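Local coordinates for protein YghZ aldo-keto reductase (Escherichia coli, PDB 3N6Q) that is an aldo-keto reductase with a TIM-barrel fold, and so probably reduces carbonyl compounds with a nicotinamide cofactor, at residues Q14-G19 and N316-S321; L55-F60 and E306-N311; S287-D292 and T296-G301. All blocks are in the same frame, centred on the assembly; numbering follows the deposited sequence.

Contact 1 (Q14-G19 and N316-S321)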
ATOM      1  N   GLN B  14     -26.349  25.559   6.534  1.00 18.69           N
ATOM      2  CA  GLN B  14     -25.293  25.670   7.530  1.00 17.65           C
ATOM      3  C   GLN B  14     -24.430  24.388   7.480  1.00 17.63           C
ATOM      4  O   GLN B  14     -24.968  23.283   7.491  1.00 18.16           O
ATOM      5  CB  GLN B  14     -25.934  25.760   8.919  1.00 16.53           C
ATOM      6  CG  GLN B  14     -24.887  25.917  10.048  1.00 20.92           C
ATOM      7  CD  GLN B  14     -25.511  26.022  11.440  1.00 29.23           C
ATOM      8  OE1 GLN B  14     -25.613  25.036  12.157  1.00 23.77           O
ATOM      9  NE2 GLN B  14     -25.993  27.224  11.800  1.00 27.84           N
ATOM     10  N   TYR B  15     -23.119  24.574   7.467  1.00 16.15           N
ATOM     11  CA  TYR B  15     -22.151  23.481   7.516  1.00 17.18           C
ATOM     12  C   TYR B  15     -21.406  23.539   8.841  1.00 17.21           C
ATOM     13  O   TYR B  15     -21.073  24.637   9.332  1.00 18.04           O
ATOM     14  CB  TYR B  15     -21.173  23.653   6.374  1.00 15.12           C
ATOM     15  CG  TYR B  15     -21.940  23.522   5.050  1.00 16.60           C
ATOM     16  CD1 TYR B  15     -22.218  22.235   4.506  1.00 17.11           C
ATOM     17  CD2 TYR B  15     -22.414  24.661   4.368  1.00 18.68           C
ATOM     18  CE1 TYR B  15     -23.046  22.092   3.369  1.00 15.14           C
ATOM     19  CE2 TYR B  15     -23.190  24.535   3.184  1.00 20.26           C
ATOM     20  CZ  TYR B  15     -23.488  23.247   2.690  1.00 19.86           C
ATOM     21  OH  TYR B  15     -24.265  23.110   1.559  1.00 18.86           O
ATOM     22  N   ARG B  16     -21.127  22.368   9.401  1.00 14.10           N
ATOM     23  CA  ARG B  16     -20.395  22.255  10.672  1.00 14.59           C
ATOM     24  C   ARG B  16     -19.196  21.375  10.490  1.00 16.11           C
ATOM     25  O   ARG B  16     -19.338  20.244   9.929  1.00 14.89           O
ATOM     26  CB  ARG B  16     -21.314  21.618  11.717  1.00 13.10           C
ATOM     27  CG  ARG B  16     -22.559  22.501  11.993  1.00 16.86           C
ATOM     28  CD  ARG B  16     -23.375  21.907  13.169  1.00 16.47           C
ATOM     29  NE  ARG B  16     -24.424  22.876  13.509  1.00 20.14           N
ATOM     30  CZ  ARG B  16     -24.994  23.003  14.699  1.00 21.30           C
ATOM     31  NH1 ARG B  16     -24.706  22.144  15.696  1.00 12.50           N
ATOM     32  NH2 ARG B  16     -25.889  23.991  14.874  1.00 17.33           N
ATOM     33  N   TYR B  17     -18.029  21.841  10.972  1.00 18.07           N
ATOM     34  CA  TYR B  17     -16.842  20.981  11.010  1.00 16.63           C
ATOM     35  C   TYR B  17     -17.128  19.777  11.840  1.00 18.71           C
ATOM     36  O   TYR B  17     -17.691  19.874  12.934  1.00 17.39           O
ATOM     37  CB  TYR B  17     -15.592  21.725  11.552  1.00 18.76           C
ATOM     38  CG  TYR B  17     -15.063  22.691  10.543  1.00 16.77           C
ATOM     39  CD1 TYR B  17     -14.129  22.286   9.615  1.00 18.11           C
ATOM     40  CD2 TYR B  17     -15.570  23.999  10.453  1.00 19.70           C
ATOM     41  CE1 TYR B  17     -13.695  23.167   8.584  1.00 21.50           C
ATOM     42  CE2 TYR B  17     -15.101  24.903   9.475  1.00 23.15           C
ATOM     43  CZ  TYR B  17     -14.176  24.476   8.556  1.00 22.09           C
ATOM     44  OH  TYR B  17     -13.722  25.333   7.596  1.00 20.43           O
ATOM     45  N   CYS B  18     -16.692  18.600  11.364  1.00 14.46           N
ATOM     46  CA  CYS B  18     -17.036  17.353  12.054  1.00 14.76           C
ATOM     47  C   CYS B  18     -15.936  17.093  13.115  1.00 16.41           C
ATOM     48  O   CYS B  18     -14.786  16.801  12.750  1.00 19.03           O
ATOM     49  CB  CYS B  18     -17.017  16.221  10.956  1.00 16.65           C
ATOM     50  SG  CYS B  18     -17.407  14.626  11.652  1.00 18.73           S
ATOM     51  N   GLY B  19     -16.228  17.330  14.401  1.00 17.28           N
ATOM     52  CA  GLY B  19     -15.234  17.152  15.461  1.00 17.92           C
ATOM     53  C   GLY B  19     -14.048  18.087  15.244  1.00 20.57           C
ATOM     54  O   GLY B  19     -14.242  19.231  14.816  1.00 23.40           O
ATOM     55  N   ASN B 316     -33.675  28.162  10.959  1.00 18.66           N
ATOM     56  CA  ASN B 316     -34.112  29.575  11.188  1.00 21.02           C
ATOM     57  C   ASN B 316     -34.303  29.913  12.650  1.00 22.95           C
ATOM     58  O   ASN B 316     -34.509  31.088  13.005  1.00 22.80           O
ATOM     59  CB  ASN B 316     -35.399  29.838  10.415  1.00 22.39           C
ATOM     60  CG  ASN B 316     -35.136  29.830   8.935  1.00 23.57           C
ATOM     61  OD1 ASN B 316     -34.031  30.155   8.539  1.00 30.10           O
ATOM     62  ND2 ASN B 316     -36.100  29.428   8.132  1.00 26.02           N
ATOM     63  N   ASN B 317     -34.320  28.884  13.507  1.00 21.59           N
ATOM     64  CA  ASN B 317     -34.499  29.131  14.923  1.00 20.43           C
ATOM     65  C   ASN B 317     -33.746  28.083  15.726  1.00 21.48           C
ATOM     66  O   ASN B 317     -34.365  27.114  16.186  1.00 20.69           O
ATOM     67  CB  ASN B 317     -36.002  29.094  15.298  1.00 19.75           C
ATOM     68  CG  ASN B 317     -36.265  29.673  16.691  1.00 23.78           C
ATOM     69  OD1 ASN B 317     -35.322  29.863  17.468  1.00 21.44           O
ATOM     70  ND2 ASN B 317     -37.550  29.867  17.043  1.00 22.94           N
ATOM     71  N   LEU B 318     -32.455  28.302  15.955  1.00 19.99           N
ATOM     72  CA  LEU B 318     -31.657  27.344  16.717  1.00 20.57           C
ATOM     73  C   LEU B 318     -31.550  27.761  18.193  1.00 22.15           C
ATOM     74  O   LEU B 318     -30.814  27.139  18.967  1.00 21.30           O
ATOM     75  CB  LEU B 318     -30.277  27.219  16.088  1.00 20.11           C
ATOM     76  CG  LEU B 318     -30.342  26.620  14.671  1.00 20.38           C
ATOM     77  CD1 LEU B 318     -28.921  26.570  14.102  1.00 21.02           C
ATOM     78  CD2 LEU B 318     -31.002  25.179  14.641  1.00 17.89           C
ATOM     79  N   THR B 319     -32.301  28.787  18.590  1.00 20.00           N
ATOM     80  CA  THR B 319     -32.073  29.234  19.989  1.00 22.49           C
ATOM     81  C   THR B 319     -33.194  28.795  20.926  1.00 17.90           C
ATOM     82  O   THR B 319     -34.394  28.958  20.616  1.00 20.13           O
ATOM     83  CB  THR B 319     -31.859  30.774  20.076  1.00 22.76           C
ATOM     84  OG1 THR B 319     -33.018  31.401  19.593  1.00 28.84           O
ATOM     85  CG2 THR B 319     -30.743  31.244  19.171  1.00 25.68           C
ATOM     86  N   PHE B 320     -32.803  28.363  22.126  1.00 19.58           N
ATOM     87  CA  PHE B 320     -33.754  28.032  23.175  1.00 19.22           C
ATOM     88  C   PHE B 320     -33.335  28.775  24.456  1.00 20.40           C
ATOM     89  O   PHE B 320     -32.188  28.730  24.814  1.00 21.69           O
ATOM     90  CB  PHE B 320     -33.674  26.523  23.486  1.00 18.86           C
ATOM     91  CG  PHE B 320     -34.224  25.637  22.359  1.00 16.92           C
ATOM     92  CD1 PHE B 320     -35.553  25.139  22.439  1.00 17.10           C
ATOM     93  CD2 PHE B 320     -33.449  25.384  21.207  1.00 18.48           C
ATOM     94  CE1 PHE B 320     -36.102  24.298  21.345  1.00 18.50           C
ATOM     95  CE2 PHE B 320     -34.008  24.643  20.117  1.00 18.20           C
ATOM     96  CZ  PHE B 320     -35.298  24.093  20.213  1.00 17.85           C
ATOM     97  N   SER B 321     -34.297  29.325  25.177  1.00 19.61           N
ATOM     98  CA  SER B 321     -33.992  29.876  26.513  1.00 21.82           C
ATOM     99  C   SER B 321     -33.846  28.738  27.535  1.00 22.34           C
ATOM    100  O   SER B 321     -34.275  27.578  27.329  1.00 20.15           O
ATOM    101  CB  SER B 321     -35.083  30.834  26.942  1.00 19.78           C
ATOM    102  OG  SER B 321     -36.208  30.099  27.349  1.00 20.39           O
TER

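Contact 2 (L55-F60 and E306-N311)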
ATOM      1  N   LEU B  55     -30.761  21.788  -1.958  1.00 17.10           N
ATOM      2  CA  LEU B  55     -30.805  22.479  -0.624  1.00 18.51           C
ATOM      3  C   LEU B  55     -29.465  22.583   0.089  1.00 18.91           C
ATOM      4  O   LEU B  55     -29.392  23.158   1.187  1.00 20.08           O
ATOM      5  CB  LEU B  55     -31.838  21.838   0.311  1.00 17.14           C
ATOM      6  CG  LEU B  55     -33.305  21.890  -0.067  1.00 19.60           C
ATOM      7  CD1 LEU B  55     -34.048  20.874   0.765  1.00 19.39           C
ATOM      8  CD2 LEU B  55     -33.922  23.358   0.099  1.00 26.52           C
ATOM      9  N   GLY B  56     -28.380  22.126  -0.554  1.00 14.84           N
ATOM     10  CA  GLY B  56     -27.055  22.146   0.067  1.00 15.11           C
ATOM     11  C   GLY B  56     -26.749  20.904   0.895  1.00 14.48           C
ATOM     12  O   GLY B  56     -25.739  20.841   1.582  1.00 15.92           O
ATOM     13  N   ILE B  57     -27.653  19.949   0.922  1.00 14.59           N
ATOM     14  CA  ILE B  57     -27.345  18.708   1.663  1.00 16.27           C
ATOM     15  C   ILE B  57     -26.364  17.887   0.818  1.00 16.51           C
ATOM     16  O   ILE B  57     -26.726  17.381  -0.237  1.00 16.82           O
ATOM     17  CB  ILE B  57     -28.594  17.940   1.964  1.00 14.20           C
ATOM     18  CG1 ILE B  57     -29.520  18.808   2.850  1.00 15.65           C
ATOM     19  CG2 ILE B  57     -28.242  16.596   2.644  1.00 15.86           C
ATOM     20  CD1 ILE B  57     -30.782  18.127   3.140  1.00 13.52           C
ATOM     21  N   THR B  58     -25.143  17.776   1.299  1.00 16.65           N
ATOM     22  CA  THR B  58     -24.046  17.182   0.538  1.00 14.56           C
ATOM     23  C   THR B  58     -23.695  15.798   1.122  1.00 16.36           C
ATOM     24  O   THR B  58     -22.807  15.087   0.553  1.00 18.65           O
ATOM     25  CB  THR B  58     -22.806  18.020   0.637  1.00 15.54           C
ATOM     26  OG1 THR B  58     -22.570  18.278   2.035  1.00 17.98           O
ATOM     27  CG2 THR B  58     -22.950  19.367  -0.114  1.00 16.31           C
ATOM     28  N   HIS B  59     -24.397  15.384   2.184  1.00 12.59           N
ATOM     29  CA  HIS B  59     -24.027  14.105   2.877  1.00 12.51           C
ATOM     30  C   HIS B  59     -25.229  13.155   2.825  1.00 12.46           C
ATOM     31  O   HIS B  59     -26.387  13.501   3.191  1.00 15.58           O
ATOM     32  CB  HIS B  59     -23.583  14.332   4.373  1.00 12.96           C
ATOM     33  CG  HIS B  59     -23.283  13.053   5.117  1.00 14.79           C
ATOM     34  ND1 HIS B  59     -22.668  11.967   4.499  1.00 16.92           N
ATOM     35  CD2 HIS B  59     -23.518  12.675   6.404  1.00 13.26           C
ATOM     36  CE1 HIS B  59     -22.568  10.963   5.378  1.00 17.33           C
ATOM     37  NE2 HIS B  59     -23.035  11.380   6.553  1.00 16.28           N
ATOM     38  N   PHE B  60     -24.959  12.006   2.175  1.00 11.87           N
ATOM     39  CA  PHE B  60     -25.901  10.938   1.880  1.00 13.57           C
ATOM     40  C   PHE B  60     -25.373   9.732   2.649  1.00 12.31           C
ATOM     41  O   PHE B  60     -24.260   9.247   2.409  1.00 15.21           O
ATOM     42  CB  PHE B  60     -25.907  10.688   0.366  1.00 12.80           C
ATOM     43  CG  PHE B  60     -26.466  11.850  -0.398  1.00 17.54           C
ATOM     44  CD1 PHE B  60     -27.815  11.996  -0.477  1.00 24.48           C
ATOM     45  CD2 PHE B  60     -25.682  12.956  -0.638  1.00 27.57           C
ATOM     46  CE1 PHE B  60     -28.386  13.142  -1.024  1.00 26.03           C
ATOM     47  CE2 PHE B  60     -26.247  14.132  -1.159  1.00 26.31           C
ATOM     48  CZ  PHE B  60     -27.596  14.192  -1.374  1.00 23.60           C
ATOM     49  N   GLU B 306     -40.766  17.488  -0.255  1.00 26.54           N
ATOM     50  CA  GLU B 306     -41.329  18.565   0.570  1.00 27.87           C
ATOM     51  C   GLU B 306     -40.839  18.483   2.003  1.00 28.82           C
ATOM     52  O   GLU B 306     -40.729  19.507   2.689  1.00 27.42           O
ATOM     53  CB  GLU B 306     -42.868  18.460   0.608  1.00 28.86           C
ATOM     54  CG  GLU B 306     -43.573  18.853  -0.685  1.00 33.60           C
ATOM     55  CD  GLU B 306     -43.376  17.854  -1.835  1.00 44.81           C
ATOM     56  OE1 GLU B 306     -43.048  16.655  -1.598  1.00 36.44           O
ATOM     57  OE2 GLU B 306     -43.510  18.298  -3.008  1.00 51.48           O
ATOM     58  N   GLN B 307     -40.665  17.253   2.491  1.00 27.89           N
ATOM     59  CA  GLN B 307     -40.223  17.066   3.852  1.00 27.18           C
ATOM     60  C   GLN B 307     -38.881  17.732   4.060  1.00 25.71           C
ATOM     61  O   GLN B 307     -38.650  18.326   5.119  1.00 25.49           O
ATOM     62  CB  GLN B 307     -40.104  15.583   4.256  1.00 25.08           C
ATOM     63  CG  GLN B 307     -39.772  15.497   5.763  1.00 32.00           C
ATOM     64  CD  GLN B 307     -39.455  14.090   6.287  1.00 39.18           C
ATOM     65  OE1 GLN B 307     -39.891  13.090   5.708  1.00 40.98           O
ATOM     66  NE2 GLN B 307     -38.754  14.019   7.447  1.00 37.30           N
ATOM     67  N   LEU B 308     -37.994  17.643   3.057  1.00 23.69           N
ATOM     68  CA  LEU B 308     -36.670  18.249   3.177  1.00 23.84           C
ATOM     69  C   LEU B 308     -36.805  19.768   3.258  1.00 23.52           C
ATOM     70  O   LEU B 308     -36.184  20.395   4.103  1.00 22.21           O
ATOM     71  CB  LEU B 308     -35.758  17.877   2.008  1.00 23.15           C
ATOM     72  CG  LEU B 308     -35.430  16.375   1.946  1.00 24.50           C
ATOM     73  CD1 LEU B 308     -34.658  16.109   0.629  1.00 22.29           C
ATOM     74  CD2 LEU B 308     -34.570  16.024   3.199  1.00 26.98           C
ATOM     75  N   GLU B 309     -37.628  20.345   2.379  1.00 23.32           N
ATOM     76  CA  GLU B 309     -37.840  21.793   2.407  1.00 25.99           C
ATOM     77  C   GLU B 309     -38.306  22.219   3.821  1.00 24.46           C
ATOM     78  O   GLU B 309     -37.825  23.180   4.366  1.00 27.45           O
ATOM     79  CB  GLU B 309     -38.836  22.216   1.316  1.00 26.88           C
ATOM     80  CG  GLU B 309     -38.401  21.756  -0.089  1.00 31.67           C
ATOM     81  CD  GLU B 309     -39.364  22.173  -1.242  1.00 42.89           C
ATOM     82  OE1 GLU B 309     -38.894  22.885  -2.158  1.00 46.86           O
ATOM     83  OE2 GLU B 309     -40.566  21.783  -1.255  1.00 47.24           O
ATOM     84  N   GLU B 310     -39.204  21.464   4.434  1.00 23.78           N
ATOM     85  CA  GLU B 310     -39.761  21.844   5.722  1.00 24.70           C
ATOM     86  C   GLU B 310     -38.697  21.677   6.799  1.00 23.75           C
ATOM     87  O   GLU B 310     -38.481  22.551   7.663  1.00 22.08           O
ATOM     88  CB  GLU B 310     -40.964  20.959   6.029  1.00 26.71           C
ATOM     89  CG  GLU B 310     -41.905  21.471   7.133  1.00 32.99           C
ATOM     90  CD  GLU B 310     -41.534  20.985   8.559  1.00 36.29           C
ATOM     91  OE1 GLU B 310     -40.341  20.674   8.830  1.00 38.89           O
ATOM     92  OE2 GLU B 310     -42.450  20.925   9.417  1.00 33.39           O
ATOM     93  N   ASN B 311     -37.963  20.575   6.732  1.00 20.22           N
ATOM     94  CA  ASN B 311     -36.983  20.288   7.853  1.00 18.81           C
ATOM     95  C   ASN B 311     -35.790  21.271   7.927  1.00 19.98           C
ATOM     96  O   ASN B 311     -35.318  21.669   9.014  1.00 18.59           O
ATOM     97  CB  ASN B 311     -36.476  18.853   7.712  1.00 18.63           C
ATOM     98  CG  ASN B 311     -37.487  17.805   8.176  1.00 23.47           C
ATOM     99  OD1 ASN B 311     -37.272  16.617   7.929  1.00 28.54           O
ATOM    100  ND2 ASN B 311     -38.622  18.222   8.734  1.00 22.76           N
TER

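Contact 3 (S287-D292 and T296-G301)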
ATOM      1  N   SER B 287     -34.121  21.525  15.732  1.00 14.03           N
ATOM      2  CA  SER B 287     -33.421  22.711  16.257  1.00 16.44           C
ATOM      3  C   SER B 287     -32.807  22.379  17.611  1.00 14.18           C
ATOM      4  O   SER B 287     -31.718  22.794  17.928  1.00 16.11           O
ATOM      5  CB  SER B 287     -34.438  23.863  16.418  1.00 10.92           C
ATOM      6  OG  SER B 287     -34.859  24.322  15.131  1.00 17.81           O
ATOM      7  N   TRP B 288     -33.539  21.614  18.400  1.00 15.01           N
ATOM      8  CA  TRP B 288     -33.060  21.221  19.719  1.00 14.56           C
ATOM      9  C   TRP B 288     -31.761  20.454  19.688  1.00 16.22           C
ATOM     10  O   TRP B 288     -30.859  20.703  20.458  1.00 14.21           O
ATOM     11  CB  TRP B 288     -34.146  20.455  20.461  1.00 17.63           C
ATOM     12  CG  TRP B 288     -33.772  20.141  21.891  1.00 19.94           C
ATOM     13  CD1 TRP B 288     -34.135  20.854  23.039  1.00 21.49           C
ATOM     14  CD2 TRP B 288     -33.045  18.985  22.341  1.00 19.80           C
ATOM     15  NE1 TRP B 288     -33.609  20.200  24.173  1.00 22.10           N
ATOM     16  CE2 TRP B 288     -32.917  19.080  23.760  1.00 21.23           C
ATOM     17  CE3 TRP B 288     -32.443  17.900  21.676  1.00 19.56           C
ATOM     18  CZ2 TRP B 288     -32.278  18.090  24.516  1.00 23.99           C
ATOM     19  CZ3 TRP B 288     -31.772  16.942  22.423  1.00 25.70           C
ATOM     20  CH2 TRP B 288     -31.681  17.045  23.838  1.00 27.71           C
ATOM     21  N   LEU B 289     -31.644  19.505  18.755  1.00 15.57           N
ATOM     22  CA  LEU B 289     -30.363  18.821  18.590  1.00 15.71           C
ATOM     23  C   LEU B 289     -29.265  19.771  18.169  1.00 16.37           C
ATOM     24  O   LEU B 289     -28.120  19.632  18.608  1.00 16.51           O
ATOM     25  CB  LEU B 289     -30.539  17.668  17.545  1.00 15.23           C
ATOM     26  CG  LEU B 289     -31.347  16.484  18.108  1.00 15.27           C
ATOM     27  CD1 LEU B 289     -31.857  15.547  16.944  1.00 15.97           C
ATOM     28  CD2 LEU B 289     -30.408  15.639  19.055  1.00 18.82           C
ATOM     29  N   LEU B 290     -29.588  20.700  17.280  1.00 16.71           N
ATOM     30  CA  LEU B 290     -28.608  21.579  16.640  1.00 15.97           C
ATOM     31  C   LEU B 290     -28.389  22.922  17.444  1.00 19.31           C
ATOM     32  O   LEU B 290     -27.775  23.874  16.928  1.00 20.41           O
ATOM     33  CB  LEU B 290     -29.118  21.989  15.275  1.00 14.41           C
ATOM     34  CG  LEU B 290     -29.038  20.832  14.239  1.00 13.10           C
ATOM     35  CD1 LEU B 290     -29.681  21.234  12.939  1.00 13.68           C
ATOM     36  CD2 LEU B 290     -27.557  20.347  14.047  1.00 15.02           C
ATOM     37  N   LYS B 291     -28.890  22.957  18.675  1.00 19.87           N
ATOM     38  CA  LYS B 291     -28.952  24.218  19.457  1.00 22.84           C
ATOM     39  C   LYS B 291     -27.583  24.660  19.928  1.00 27.57           C
ATOM     40  O   LYS B 291     -27.392  25.821  20.363  1.00 28.24           O
ATOM     41  CB  LYS B 291     -29.836  24.027  20.694  1.00 22.83           C
ATOM     42  CG  LYS B 291     -29.264  23.051  21.756  1.00 19.31           C
ATOM     43  CD  LYS B 291     -30.381  22.743  22.849  1.00 19.76           C
ATOM     44  CE  LYS B 291     -29.993  21.667  23.864  1.00 23.77           C
ATOM     45  NZ  LYS B 291     -29.793  20.292  23.215  1.00 25.08           N
ATOM     46  N   ASP B 292     -26.646  23.716  19.923  1.00 26.88           N
ATOM     47  CA  ASP B 292     -25.275  24.016  20.283  1.00 29.56           C
ATOM     48  C   ASP B 292     -24.327  23.137  19.438  1.00 29.65           C
ATOM     49  O   ASP B 292     -24.753  22.458  18.485  1.00 29.10           O
ATOM     50  CB  ASP B 292     -25.066  23.747  21.776  1.00 29.18           C
ATOM     51  CG  ASP B 292     -25.391  22.290  22.163  1.00 36.40           C
ATOM     52  OD1 ASP B 292     -25.198  21.331  21.331  1.00 28.75           O
ATOM     53  OD2 ASP B 292     -25.842  22.114  23.327  1.00 36.60           O
ATOM     54  N   THR B 296     -22.871  17.478  15.159  1.00 15.61           N
ATOM     55  CA  THR B 296     -22.417  17.945  13.838  1.00 15.06           C
ATOM     56  C   THR B 296     -23.538  18.027  12.794  1.00 15.69           C
ATOM     57  O   THR B 296     -23.574  18.959  11.945  1.00 16.00           O
ATOM     58  CB  THR B 296     -21.321  16.935  13.293  1.00 12.55           C
ATOM     59  OG1 THR B 296     -20.376  16.661  14.332  1.00 15.62           O
ATOM     60  CG2 THR B 296     -20.615  17.506  12.099  1.00 17.16           C
ATOM     61  N   SER B 297     -24.472  17.081  12.844  1.00 15.91           N
ATOM     62  CA  SER B 297     -25.518  16.978  11.816  1.00 13.86           C
ATOM     63  C   SER B 297     -26.638  16.116  12.359  1.00 12.91           C
ATOM     64  O   SER B 297     -26.432  15.320  13.325  1.00 16.09           O
ATOM     65  CB  SER B 297     -24.882  16.361  10.514  1.00 13.46           C
ATOM     66  OG  SER B 297     -25.834  16.411   9.441  1.00 16.88           O
ATOM     67  N   VAL B 298     -27.831  16.238  11.760  1.00 13.86           N
ATOM     68  CA  VAL B 298     -28.942  15.367  12.096  1.00 12.78           C
ATOM     69  C   VAL B 298     -29.338  14.648  10.817  1.00 15.44           C
ATOM     70  O   VAL B 298     -29.338  15.216   9.750  1.00 15.10           O
ATOM     71  CB  VAL B 298     -30.134  16.159  12.677  1.00 13.74           C
ATOM     72  CG1 VAL B 298     -29.680  16.865  14.001  1.00 13.58           C
ATOM     73  CG2 VAL B 298     -30.613  17.234  11.690  1.00 15.10           C
ATOM     74  N   LEU B 299     -29.550  13.362  10.947  1.00 15.53           N
ATOM     75  CA  LEU B 299     -29.895  12.522   9.782  1.00 17.07           C
ATOM     76  C   LEU B 299     -31.361  12.455   9.540  1.00 14.31           C
ATOM     77  O   LEU B 299     -32.116  11.856  10.295  1.00 17.87           O
ATOM     78  CB  LEU B 299     -29.389  11.103  10.013  1.00 17.84           C
ATOM     79  CG  LEU B 299     -28.001  10.881   9.498  1.00 22.36           C
ATOM     80  CD1 LEU B 299     -27.440   9.594  10.230  1.00 30.42           C
ATOM     81  CD2 LEU B 299     -28.034  10.728   7.943  1.00 16.77           C
ATOM     82  N   ILE B 300     -31.794  13.057   8.442  1.00 15.29           N
ATOM     83  CA  ILE B 300     -33.194  13.129   8.112  1.00 17.10           C
ATOM     84  C   ILE B 300     -33.506  12.022   7.104  1.00 21.99           C
ATOM     85  O   ILE B 300     -32.853  11.942   6.063  1.00 19.59           O
ATOM     86  CB  ILE B 300     -33.512  14.455   7.393  1.00 19.86           C
ATOM     87  CG1 ILE B 300     -33.147  15.610   8.325  1.00 25.96           C
ATOM     88  CG2 ILE B 300     -35.017  14.473   7.037  1.00 21.51           C
ATOM     89  CD1 ILE B 300     -33.787  15.379   9.642  1.00 24.81           C
ATOM     90  N   GLY B 301     -34.536  11.240   7.391  1.00 21.57           N
ATOM     91  CA  GLY B 301     -34.904  10.141   6.498  1.00 28.35           C
ATOM     92  C   GLY B 301     -36.132  10.433   5.675  1.00 29.78           C
ATOM     93  O   GLY B 301     -37.188   9.826   5.907  1.00 33.36           O
TER

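Contact 1 (Q14-G19 and N316-S321)
L318 meets Q14 and R16 through a single methyl group. Its CD1 lies 3.8 Å from NE2 of Q14, with the two side chains arriving from opposite directions, and 4.1 Å from NH2 of R16, where it sits at the guanidinium edge, near the plane of the group. Leucine thus presses a methyl against the polar ends of two longer chains, and no hydrogen bond crosses between 14-19 and 316-321.

Those two ends are locked together. R16 grips Q14 side-on, using two nitrogens for one oxygen: NE reaches OE1 of Q14 at 2.8 Å, and NH2 of R16 reaches the same OE1 at 2.9 Å. The oxygen lies in the guanidinium plane. NH2 approaches within the carbonyl plane of Q14, while NE is tilted 25° from it. Q14 gets there fully stretched, CG anti to the backbone N (chi1 -179°).

Strand 15-17 pairs antiparallel with 24-31, forming the N-terminal hairpin that in aldo-keto reductases closes the bottom of the TIM barrel; L318 belongs to the loop between helices 305-312 and 322-334. With an alanine in place of Q14, L318 CD1 would lose its nearest neighbour on the hairpin, R16 NE its acceptor and NH2 one of its two, and the guanidinium would probably be held by backbone oxygens alone.

Further out, R16 NH1 donates to the backbone oxygens of D292 and V295, and NH2 to that of L290. The loop carrying L318 is tied down by T319 O, which accepts from R277 NH1, and by a cation-pi contact of F320 with R277.

Contact 2 (L55-F60 and E306-N311)
L55 and L308 make the main apolar contact, crossing at a slant. One methyl of L55, CD1, comes 3.7 Å from CB of L308, so it touches the root of that side chain instead of its branched end. The same CD1 lies against the helix backbone as well, 3.9 Å from C of L308 and 4.0 Å from N of E309. The branched end of L308 is left for I57, whose CD1 is 4.3 Å from L308 CD2, a looser approach. I57 reaches that far because its chain runs on extended past CG1 (chi2 178°). I48 and A52 of helix 42-54 also touch L308, which is therefore enclosed by more than the two segments.

In the TIM barrel, 55-60 is the link from the first barrel helix, 42-54, to the second strand, 59-61, and 306-311 belongs to the helix that follows the eighth strand. The contact thus joins the end of that first helix to the helix after the eighth strand, neighbours around the closed barrel. The turn after helix 42-54 is a Schellman motif with G56 at positive phi; any side chain at these backbone angles would collide with the O of L55.

Polar bonds run along the helix instead of across the contact. Q307 NE2 donates to OD1 of N311 at 3.0 Å, one turn on, with an N-H...O angle of 153°. The other end of the same amide, ND2 of N311, donates to OE1 of E310 at 3.0 Å, meeting it from above the carboxylate plane. With one end accepting and the other donating, the N311 amide has its rotation fixed.

Charge pairing lies at the margin: E309, whose CB points away from 55-60, forms a salt bridge through OE1 with K51 of helix 42-54.

Contact 3 (S287-D292 and T296-G301)
Just ahead of L289 and L290, the two residues that pack on V298, a carbonyl is gripped twice by one lysine. K291 NZ lies 3.0 Å from W288 O, and the backbone N of K291 bonds weakly to the same W288 O at 3.5 Å. This marks the end of helix 281-289, which leads through a short turn into 297-300, the eighth strand of the TIM barrel; V298 faces outward from that strand onto the helix end.

K291 reaches back because its CG lies between the backbone N and the carbonyl carbon (chi1 67°), bending the chain toward the helix. Its NZ then stands over the centre of the W288 ring, 3.4 Å above the plane, so the ammonium meets both the carbonyl oxygen of its own turn and the ring face. The W288 ring also meets F320 edge-to-face.

The contact with the strand is wholly apolar and buried. The carbonyl O of L290 accepts from R16 NH2, while its side chain meets V298 tip to tip, CG of L290 lying 4.0 Å from V298 CG1. L289 crosses the valine at an angle. A single methyl thus receives both leucines: V298 CG1, anti to the carbonyl carbon (chi1 -62°), which is 3.9 Å from CD1 of L289 and 3.7 Å from L289 CB.

In the fold
Each of the three contacts reaches the barrel sheet through one of its segments. Contacts 1 and 3 are the closest, their centres about 7 Å apart; contacts 2 and 3 are about 12 Å apart and contacts 1 and 2 about 15 Å. Along the chain they are nested: contact 3, a local helix-to-strand turn, falls inside the loop closed by contact 2, which falls inside that closed by contact 1. R16 bonds to the turn just past helix 281-289, and Y15 OH to G56 O, so the N-terminal hairpin ties to both other contacts. I300 packs on Q307 and N311, joining strand 297-300 to helix 305-312. Together they gather early and late segments where the barrel closes.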